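Local coordinates for DUF724 domain-containing protein 6-like (Raphanus sativus, PDB 5ZWX), which binds histone H3 tails carrying the H3K9me2 mark through a tandem Agenet cassette and, like its Arabidopsis relative, probably links that mark to DNA methylation, at residues 27-32 with 106-111; 77-82 with 143-148; 97-102 with 137-142. All blocks are in the same frame, centred on the assembly; numbering follows the deposited sequence.

Contact 1: residues 27-32 with 106-111; sequences SGFRGS and GWWEGT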
loop_
_atom_site.group_PDB
_atom_site.type_symbol
_atom_site.label_atom_id
_atom_site.label_comp_id
_atom_site.label_asym_id
_atom_site.label_seq_id
_atom_site.Cartn_x
_atom_site.Cartn_y
_atom_site.Cartn_z
ATOM N N SER A 27 -5.792 10.838 8.330
ATOM C CA SER A 27 -6.788 9.909 8.861
ATOM C C SER A 27 -7.575 9.205 7.750
ATOM O O SER A 27 -7.912 8.012 7.865
ATOM C CB SER A 27 -7.755 10.636 9.799
ATOM O OG SER A 27 -8.476 11.631 9.102
ATOM N N GLY A 28 -7.840 9.935 6.665
ATOM C CA GLY A 28 -8.614 9.372 5.566
ATOM C C GLY A 28 -7.845 8.277 4.823
ATOM O O GLY A 28 -8.404 7.611 3.949
ATOM N N PHE A 29 -6.568 8.081 5.159
ATOM C CA PHE A 29 -5.796 7.036 4.478
ATOM C C PHE A 29 -5.275 5.936 5.396
ATOM O O PHE A 29 -4.421 5.106 5.005
ATOM C CB PHE A 29 -4.637 7.673 3.728
ATOM C CG PHE A 29 -5.054 8.272 2.424
ATOM C CD1 PHE A 29 -5.371 7.445 1.344
ATOM C CD2 PHE A 29 -5.156 9.639 2.274
ATOM C CE1 PHE A 29 -5.776 7.988 0.131
ATOM C CE2 PHE A 29 -5.547 10.190 1.065
ATOM C CZ PHE A 29 -5.874 9.354 -0.005
ATOM N N ARG A 30 -5.831 5.902 6.600
ATOM C CA ARG A 30 -5.486 4.899 7.608
ATOM C C ARG A 30 -5.633 3.490 7.043
ATOM O O ARG A 30 -6.697 3.123 6.528
ATOM C CB ARG A 30 -6.390 5.060 8.837
ATOM C CG ARG A 30 -5.862 4.412 10.093
ATOM C CD ARG A 30 -4.686 5.193 10.648
ATOM N NE ARG A 30 -5.089 6.532 11.076
ATOM C CZ ARG A 30 -4.244 7.525 11.333
ATOM N NH1 ARG A 30 -2.935 7.342 11.200
ATOM N NH2 ARG A 30 -4.708 8.708 11.715
ATOM N N GLY A 31 -4.571 2.697 7.129
ATOM C CA GLY A 31 -4.646 1.337 6.634
ATOM C C GLY A 31 -4.379 1.162 5.150
ATOM O O GLY A 31 -4.491 0.031 4.648
ATOM N N SER A 32 -4.018 2.226 4.434
ATOM C CA SER A 32 -3.757 2.059 2.993
ATOM C C SER A 32 -2.289 2.016 2.621
ATOM O O SER A 32 -1.457 2.619 3.306
ATOM C CB SER A 32 -4.360 3.179 2.176
ATOM O OG SER A 32 -3.740 4.410 2.440
ATOM N N GLY A 106 -5.917 1.774 -4.523
ATOM C CA GLY A 106 -4.827 1.393 -3.606
ATOM C C GLY A 106 -5.217 0.160 -2.802
ATOM O O GLY A 106 -6.329 -0.394 -2.977
ATOM N N TRP A 107 -4.310 -0.291 -1.942
ATOM C CA TRP A 107 -4.537 -1.462 -1.097
ATOM C C TRP A 107 -4.907 -1.072 0.328
ATOM O O TRP A 107 -4.183 -0.326 0.980
ATOM C CB TRP A 107 -3.277 -2.357 -1.074
ATOM C CG TRP A 107 -2.991 -3.001 -2.409
ATOM C CD1 TRP A 107 -2.116 -2.568 -3.364
ATOM C CD2 TRP A 107 -3.578 -4.207 -2.923
ATOM N NE1 TRP A 107 -2.114 -3.433 -4.432
ATOM C CE2 TRP A 107 -3.005 -4.444 -4.192
ATOM C CE3 TRP A 107 -4.551 -5.097 -2.439
ATOM C CZ2 TRP A 107 -3.356 -5.545 -4.985
ATOM C CZ3 TRP A 107 -4.891 -6.190 -3.221
ATOM C CH2 TRP A 107 -4.301 -6.402 -4.484
ATOM N N TRP A 108 -6.017 -1.608 0.832
ATOM C CA TRP A 108 -6.500 -1.242 2.167
ATOM C C TRP A 108 -6.561 -2.474 3.050
ATOM O O TRP A 108 -7.191 -3.475 2.686
ATOM C CB TRP A 108 -7.918 -0.584 2.074
ATOM C CG TRP A 108 -7.914 0.669 1.261
ATOM C CD1 TRP A 108 -7.854 0.758 -0.101
ATOM C CD2 TRP A 108 -7.939 2.035 1.760
ATOM N NE1 TRP A 108 -7.857 2.095 -0.475
ATOM C CE2 TRP A 108 -7.889 2.886 0.644
ATOM C CE3 TRP A 108 -7.982 2.599 3.039
ATOM C CZ2 TRP A 108 -7.900 4.293 0.769
ATOM C CZ3 TRP A 108 -8.005 3.994 3.165
ATOM C CH2 TRP A 108 -7.960 4.817 2.030
ATOM N N GLU A 109 -5.922 -2.410 4.207
ATOM C CA GLU A 109 -5.881 -3.556 5.117
ATOM C C GLU A 109 -7.233 -3.800 5.801
ATOM O O GLU A 109 -7.809 -2.884 6.379
ATOM C CB GLU A 109 -4.826 -3.339 6.198
ATOM C CG GLU A 109 -4.832 -4.406 7.249
ATOM C CD GLU A 109 -3.600 -4.333 8.141
ATOM O OE1 GLU A 109 -2.952 -3.259 8.167
ATOM O OE2 GLU A 109 -3.286 -5.354 8.794
ATOM N N GLY A 110 -7.681 -5.049 5.811
ATOM C CA GLY A 110 -8.856 -5.456 6.564
ATOM C C GLY A 110 -8.786 -6.920 6.971
ATOM O O GLY A 110 -7.757 -7.584 6.779
ATOM N N THR A 111 -9.886 -7.423 7.534
ATOM C CA THR A 111 -9.967 -8.801 8.027
ATOM C C THR A 111 -11.143 -9.527 7.405
ATOM O O THR A 111 -12.250 -8.993 7.407
ATOM C CB THR A 111 -10.145 -8.841 9.563
ATOM O OG1 THR A 111 -8.997 -8.262 10.196
ATOM C CG2 THR A 111 -10.314 -10.274 10.034
#
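Ser32 sets its CB squarely over the indole of Trp108, 3.6 Å from the centroid of the six-membered ring and only 5° off its normal, a CH-pi contact. The hydroxyl is turned back to its own segment: with chi1 at 66°, OG sits between the backbone N and the carbonyl carbon and donates to Phe29 O at 2.7 Å. Phe29 O also takes the backbone N-H of Ser32, closing the type II turn from Phe29 to Ser32, so two bonds grip one carbonyl.

Trp108, with CG anti to its carbonyl carbon, reaches along this turn. Its far corner, CH2, comes 3.4 Å from Gly28 O, which lies in the ring plane at the edge, and 3.8 Å from Phe29 CD1. The two aromatic rings meet rim to rim, planes 20° apart, neither lying over the other. On the backbone, Glu109 N donates to Gly31 O at 2.9 Å and nearly straight, beside the antiparallel non-hydrogen-bonded pair of Ser32 and Trp108. A CB on Gly31 would press on the carbonyl O of Arg30, which suits glycine at this corner.

The bound peptide is reached here by both segments: Ser27 OG and the Gly28 backbone hydrogen-bond to it, Phe29 packs on a basic side chain and Trp108 on a modified one. Tying the turn to the indole thus joins polar peptide recognition to an aromatic surface, consistent with recognition of the H3K9me2 mark.

Contact 2: residues 77-82 with 143-148; sequences LRPPAP and REWVNG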
loop_
_atom_site.group_PDB
_atom_site.type_symbol
_atom_site.label_atom_id
_atom_site.label_comp_id
_atom_site.label_asym_id
_atom_site.label_seq_id
_atom_site.Cartn_x
_atom_site.Cartn_y
_atom_site.Cartn_z
ATOM N N LEU A 77 7.417 4.653 3.765
ATOM C CA LEU A 77 7.673 3.860 2.562
ATOM C C LEU A 77 8.073 2.432 2.895
ATOM O O LEU A 77 8.713 2.198 3.920
ATOM C CB LEU A 77 8.792 4.501 1.727
ATOM C CG LEU A 77 8.517 5.948 1.305
ATOM C CD1 LEU A 77 9.662 6.539 0.472
ATOM C CD2 LEU A 77 7.182 6.010 0.536
ATOM N N ARG A 78 7.691 1.498 2.028
ATOM C CA ARG A 78 8.225 0.138 2.106
ATOM C C ARG A 78 8.384 -0.406 0.701
ATOM O O ARG A 78 7.910 0.217 -0.243
ATOM C CB ARG A 78 7.337 -0.752 2.959
ATOM C CG ARG A 78 5.952 -1.052 2.277
ATOM C CD ARG A 78 5.030 -1.805 3.226
ATOM N NE ARG A 78 3.961 -2.483 2.448
ATOM C CZ ARG A 78 3.145 -3.411 2.954
ATOM N NH1 ARG A 78 3.242 -3.757 4.236
ATOM N NH2 ARG A 78 2.239 -3.995 2.179
ATOM N N PRO A 79 9.110 -1.535 0.525
ATOM C CA PRO A 79 9.247 -1.998 -0.843
ATOM C C PRO A 79 7.908 -2.577 -1.318
ATOM O O PRO A 79 7.068 -2.819 -0.459
ATOM C CB PRO A 79 10.349 -3.097 -0.753
ATOM C CG PRO A 79 10.950 -2.948 0.595
ATOM C CD PRO A 79 9.854 -2.389 1.468
ATOM N N PRO A 80 7.744 -2.800 -2.626
ATOM C CA PRO A 80 6.592 -3.562 -3.127
ATOM C C PRO A 80 6.430 -4.875 -2.377
ATOM O O PRO A 80 7.402 -5.554 -2.103
ATOM C CB PRO A 80 6.954 -3.836 -4.585
ATOM C CG PRO A 80 7.934 -2.787 -4.933
ATOM C CD PRO A 80 8.721 -2.549 -3.702
ATOM N N ALA A 81 5.198 -5.217 -2.038
ATOM C CA ALA A 81 4.908 -6.460 -1.362
ATOM C C ALA A 81 5.484 -7.631 -2.172
ATOM O O ALA A 81 5.545 -7.577 -3.402
ATOM C CB ALA A 81 3.377 -6.613 -1.176
ATOM N N PRO A 82 5.911 -8.688 -1.483
ATOM C CA PRO A 82 6.519 -9.835 -2.163
ATOM C C PRO A 82 5.587 -10.433 -3.215
ATOM O O PRO A 82 4.365 -10.435 -3.008
ATOM C CB PRO A 82 6.771 -10.815 -1.016
ATOM C CG PRO A 82 6.889 -9.944 0.180
ATOM C CD PRO A 82 5.880 -8.870 -0.023
ATOM N N ARG A 143 1.054 -8.383 4.509
ATOM C CA ARG A 143 2.413 -8.590 5.026
ATOM C C ARG A 143 2.925 -7.302 5.633
ATOM O O ARG A 143 2.442 -6.217 5.273
ATOM C CB ARG A 143 3.366 -9.056 3.921
ATOM C CG ARG A 143 3.020 -10.399 3.302
ATOM C CD ARG A 143 4.283 -11.273 3.151
ATOM N NE ARG A 143 4.124 -12.224 2.054
ATOM C CZ ARG A 143 5.033 -13.113 1.679
ATOM N NH1 ARG A 143 6.200 -13.196 2.309
ATOM N NH2 ARG A 143 4.770 -13.922 0.662
ATOM N N GLU A 144 3.917 -7.398 6.536
ATOM C CA GLU A 144 4.450 -6.193 7.151
ATOM C C GLU A 144 5.927 -6.139 6.869
ATOM O O GLU A 144 6.576 -7.173 6.800
ATOM C CB GLU A 144 4.194 -6.150 8.661
ATOM C CG GLU A 144 2.741 -5.866 9.063
ATOM C CD GLU A 144 2.304 -4.404 8.888
ATOM O OE1 GLU A 144 3.138 -3.493 8.708
ATOM O OE2 GLU A 144 1.101 -4.156 8.967
ATOM N N TRP A 145 6.426 -4.942 6.624
ATOM C CA TRP A 145 7.852 -4.712 6.410
ATOM C C TRP A 145 8.442 -4.253 7.725
ATOM O O TRP A 145 8.194 -3.158 8.178
ATOM C CB TRP A 145 8.046 -3.697 5.293
ATOM C CG TRP A 145 9.409 -3.225 5.097
ATOM C CD1 TRP A 145 9.924 -2.019 5.476
ATOM C CD2 TRP A 145 10.466 -3.936 4.447
ATOM N NE1 TRP A 145 11.259 -1.944 5.111
ATOM C CE2 TRP A 145 11.601 -3.102 4.459
ATOM C CE3 TRP A 145 10.551 -5.186 3.834
ATOM C CZ2 TRP A 145 12.822 -3.497 3.903
ATOM C CZ3 TRP A 145 11.764 -5.577 3.287
ATOM C CH2 TRP A 145 12.880 -4.732 3.321
ATOM N N VAL A 146 9.200 -5.127 8.373
ATOM C CA VAL A 146 9.633 -4.880 9.728
ATOM C C VAL A 146 11.098 -5.304 9.841
ATOM O O VAL A 146 11.485 -6.387 9.389
ATOM C CB VAL A 146 8.741 -5.633 10.762
ATOM C CG1 VAL A 146 9.127 -5.267 12.176
ATOM C CG2 VAL A 146 7.251 -5.319 10.527
ATOM N N ASN A 147 11.909 -4.415 10.389
ATOM C CA ASN A 147 13.334 -4.713 10.555
ATOM C C ASN A 147 14.015 -5.119 9.259
ATOM O O ASN A 147 14.816 -6.037 9.246
ATOM C CB ASN A 147 13.513 -5.818 11.584
ATOM C CG ASN A 147 13.877 -5.284 12.936
ATOM O OD1 ASN A 147 15.049 -5.293 13.326
ATOM N ND2 ASN A 147 12.878 -4.796 13.662
ATOM N N GLY A 148 13.667 -4.458 8.167
ATOM C CA GLY A 148 14.289 -4.734 6.892
ATOM C C GLY A 148 13.916 -6.061 6.285
ATOM O O GLY A 148 14.634 -6.549 5.417
HETATM O O HOH W 1 0.544 -6.165 2.493
HETATM O O HOH W 2 4.617 -2.709 6.661
#
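Where the first Agenet domain, an SH3-clan fold, runs out of its short strand 77-78 into a proline-rich stretch, it lies against the end of strand 139-146, which pairs with strand 149-151 in a hairpin. Proline on tryptophan makes the apolar half. Pro79 lays its ring edge on the indole of Trp145, CD standing 3.5 Å from the centroid of the five-membered ring in a CH-pi contact and CG reaching over the six-membered ring. Trp145 presents that face with CG anti to the backbone N (chi1 172°); Gly148 of the same hairpin covers the opposite face near the rim, so the indole is sandwiched.

Arg78 makes the polar half. Its extended chain slides past Trp145, CB lying 3.8 Å from Trp145 CB, and carries the guanidinium to the backbone. NH1 donates to Arg143 O at 2.8 Å, approaching from 32° outside the carbonyl plane. Two waters in the guanidinium plane widen the grip: one joins NH2 to Arg143 N, the other takes NH1 and Trp145 N while donating to Glu144 OE1; Glu144 OE2 is hydrogen-bonded to His142 NE2. Glu21, salt-bridged to NH2 and also to Arg140, probably offsets the close approach of the two arginines, and Trp33 adds a cation-pi contact with Arg78.

Farther along, Arg143 offers a guanidinium face to Pro82; its NH1 is hydrogen-bonded to Pro152 O. Pro82 CB sits over the centre of that face, 3.9 Å from Arg143 CZ.

Contact 3: residues 97-102 with 137-142; sequences DDVDAF and DELRFH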
loop_
_atom_site.group_PDB
_atom_site.type_symbol
_atom_site.label_atom_id
_atom_site.label_comp_id
_atom_site.label_asym_id
_atom_site.label_seq_id
_atom_site.Cartn_x
_atom_site.Cartn_y
_atom_site.Cartn_z
ATOM N N ASP A 97 -8.466 -14.150 8.202
ATOM C CA ASP A 97 -7.222 -13.802 7.509
ATOM C C ASP A 97 -7.062 -12.284 7.435
ATOM O O ASP A 97 -8.031 -11.568 7.208
ATOM C CB ASP A 97 -7.173 -14.391 6.089
ATOM C CG ASP A 97 -6.759 -15.873 6.052
ATOM O OD1 ASP A 97 -6.308 -16.437 7.080
ATOM O OD2 ASP A 97 -6.869 -16.476 4.960
ATOM N N ASP A 98 -5.840 -11.794 7.621
ATOM C CA ASP A 98 -5.536 -10.384 7.391
ATOM C C ASP A 98 -5.204 -10.201 5.927
ATOM O O ASP A 98 -4.315 -10.870 5.409
ATOM C CB ASP A 98 -4.364 -9.916 8.260
ATOM C CG ASP A 98 -4.782 -9.662 9.693
ATOM O OD1 ASP A 98 -6.008 -9.569 9.947
ATOM O OD2 ASP A 98 -3.898 -9.568 10.562
ATOM N N VAL A 99 -5.954 -9.332 5.257
ATOM C CA VAL A 99 -5.796 -9.138 3.821
ATOM C C VAL A 99 -5.695 -7.655 3.509
ATOM O O VAL A 99 -6.026 -6.819 4.349
ATOM C CB VAL A 99 -6.980 -9.744 3.015
ATOM C CG1 VAL A 99 -6.983 -11.293 3.158
ATOM C CG2 VAL A 99 -8.321 -9.133 3.467
ATOM N N ASP A 100 -5.204 -7.321 2.323
ATOM C CA ASP A 100 -5.447 -5.987 1.773
ATOM C C ASP A 100 -6.396 -6.162 0.600
ATOM O O ASP A 100 -6.252 -7.102 -0.178
ATOM C CB ASP A 100 -4.181 -5.290 1.282
ATOM C CG ASP A 100 -3.072 -5.275 2.307
ATOM O OD1 ASP A 100 -3.358 -5.240 3.527
ATOM O OD2 ASP A 100 -1.895 -5.310 1.866
ATOM N N ALA A 101 -7.354 -5.240 0.474
ATOM C CA ALA A 101 -8.298 -5.220 -0.635
ATOM C C ALA A 101 -7.991 -4.060 -1.583
ATOM O O ALA A 101 -7.720 -2.936 -1.136
ATOM C CB ALA A 101 -9.733 -5.096 -0.107
ATOM N N PHE A 102 -8.007 -4.323 -2.879
ATOM C CA PHE A 102 -7.790 -3.249 -3.840
ATOM C C PHE A 102 -9.039 -2.408 -4.023
ATOM O O PHE A 102 -10.079 -2.898 -4.497
ATOM C CB PHE A 102 -7.343 -3.785 -5.179
ATOM C CG PHE A 102 -6.630 -2.769 -6.017
ATOM C CD1 PHE A 102 -5.376 -2.278 -5.621
ATOM C CD2 PHE A 102 -7.192 -2.310 -7.196
ATOM C CE1 PHE A 102 -4.710 -1.341 -6.400
ATOM C CE2 PHE A 102 -6.526 -1.372 -7.978
ATOM C CZ PHE A 102 -5.279 -0.896 -7.579
ATOM N N ASP A 137 -9.690 -12.281 -6.435
ATOM C CA ASP A 137 -8.638 -11.594 -7.195
ATOM C C ASP A 137 -8.485 -10.100 -6.837
ATOM O O ASP A 137 -7.612 -9.425 -7.381
ATOM C CB ASP A 137 -8.880 -11.755 -8.701
ATOM C CG ASP A 137 -10.284 -11.358 -9.112
ATOM O OD1 ASP A 137 -10.997 -12.183 -9.727
ATOM O OD2 ASP A 137 -10.683 -10.221 -8.816
ATOM N N GLU A 138 -9.321 -9.583 -5.931
ATOM C CA GLU A 138 -9.175 -8.213 -5.426
ATOM C C GLU A 138 -8.428 -8.155 -4.093
ATOM O O GLU A 138 -8.257 -7.069 -3.511
ATOM C CB GLU A 138 -10.563 -7.556 -5.257
ATOM C CG GLU A 138 -11.306 -7.423 -6.553
ATOM C CD GLU A 138 -12.708 -6.799 -6.336
ATOM O OE1 GLU A 138 -13.627 -7.534 -5.904
ATOM O OE2 GLU A 138 -12.861 -5.581 -6.599
ATOM N N LEU A 139 -7.998 -9.316 -3.596
ATOM C CA LEU A 139 -7.359 -9.359 -2.276
ATOM C C LEU A 139 -5.923 -9.857 -2.374
ATOM O O LEU A 139 -5.593 -10.610 -3.289
ATOM C CB LEU A 139 -8.113 -10.275 -1.328
ATOM C CG LEU A 139 -9.619 -10.027 -1.162
ATOM C CD1 LEU A 139 -10.100 -11.105 -0.239
ATOM C CD2 LEU A 139 -9.840 -8.644 -0.550
ATOM N N ARG A 140 -5.090 -9.434 -1.425
ATOM C CA ARG A 140 -3.782 -10.070 -1.237
ATOM C C ARG A 140 -3.574 -10.376 0.258
ATOM O O ARG A 140 -4.102 -9.704 1.107
ATOM C CB ARG A 140 -2.666 -9.165 -1.777
ATOM C CG ARG A 140 -2.491 -7.864 -0.996
ATOM C CD ARG A 140 -1.389 -6.928 -1.624
ATOM N NE ARG A 140 -1.125 -5.735 -0.798
ATOM C CZ ARG A 140 -0.180 -4.820 -1.059
ATOM N NH1 ARG A 140 0.581 -4.919 -2.154
ATOM N NH2 ARG A 140 -0.004 -3.787 -0.228
ATOM N N PHE A 141 -2.771 -11.373 0.593
ATOM C CA PHE A 141 -2.517 -11.630 2.001
ATOM C C PHE A 141 -1.672 -10.493 2.497
ATOM O O PHE A 141 -0.781 -10.041 1.782
ATOM C CB PHE A 141 -1.839 -12.998 2.206
ATOM C CG PHE A 141 -2.772 -14.132 1.971
ATOM C CD1 PHE A 141 -3.741 -14.435 2.908
ATOM C CD2 PHE A 141 -2.710 -14.880 0.804
ATOM C CE1 PHE A 141 -4.634 -15.483 2.694
ATOM C CE2 PHE A 141 -3.578 -15.930 0.590
ATOM C CZ PHE A 141 -4.549 -16.231 1.535
ATOM N N HIS A 142 -2.008 -9.989 3.680
ATOM C CA HIS A 142 -1.313 -8.843 4.250
ATOM C C HIS A 142 0.076 -9.246 4.735
ATOM O O HIS A 142 0.233 -10.323 5.297
ATOM C CB HIS A 142 -2.093 -8.261 5.424
ATOM C CG HIS A 142 -1.481 -7.021 5.979
ATOM N ND1 HIS A 142 -1.616 -5.786 5.374
ATOM C CD2 HIS A 142 -0.652 -6.825 7.035
ATOM C CE1 HIS A 142 -0.944 -4.882 6.058
ATOM N NE2 HIS A 142 -0.340 -5.489 7.074
HETATM O O HOH W 3 -10.506 -4.245 -7.099
HETATM O O HOH W 4 -12.601 -2.670 -5.428
#
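Strands 98-102 and 139-141 form an antiparallel ladder in the second half of the tandem cassette, crossing at 150° between their directions. Asp100 and Arg140 are its hydrogen-bonded pair, each N-H meeting the other's carbonyl in plane at 2.9 Å; Phe102 N to Glu138 O and His142 N to Asp98 O extend the ladder at either end.

On the face carrying Asp100 and Arg140, one carboxylate accepts from two side chains. Asp100 OD1 uses its syn lone pair to accept from His142 ND1 at 2.6 Å, with the oxygen near the imidazole plane and the carboxylate turned 82° from it. OD2 uses its anti lone pair for Arg140 NE, 2.8 Å away, in a salt bridge; a weak bond from NH2 adds to it. His142 swings its ring there with CG anti to the backbone N (chi1 -176°), while the Arg140 chain stays extended from CG to NE. Second partners hold both donors: NE2 of His142 bonds to Glu144 OE2, and NH1 of Arg140 bridges to Glu21 of the first Agenet domain.

The other face is apolar. Ala101 CB touches Leu139 CD2 at 3.6 Å, and both rest on Phe134. Beyond the ladder, Asp97 OD2, bonded to Ala94 N, meets the edge of the Phe141 ring at CE1, 3.3 Å away.

With a donor on each oxygen, the largely buried carboxylate of Asp100 is well compensated; it probably stabilises positive charge on Arg140 and holds the His142 ring in one orientation.

All three contacts reach one curled antiparallel sheet. Contacts 1 and 3 are partly buried and share a seam: strand 106-116 pairs with strand 98-103, Trp108 O lying 2.8 Å from Ala101 N, a probable hydrogen bond. Contact 2 is nearer the surface but uses the same strand 139-146 as contact 3, and Ala81 packs on Arg140 between them. The chemistry follows the place. Contact 1 is aromatic and carbonyl-rich beside the bound peptide; contact 3 pairs a backbone ladder with buried charge; contact 2 relies on prolines, two arginines and waters. Contacts 1 and 2 join the first Agenet domain to later strands, whereas contact 3 builds the second half itself.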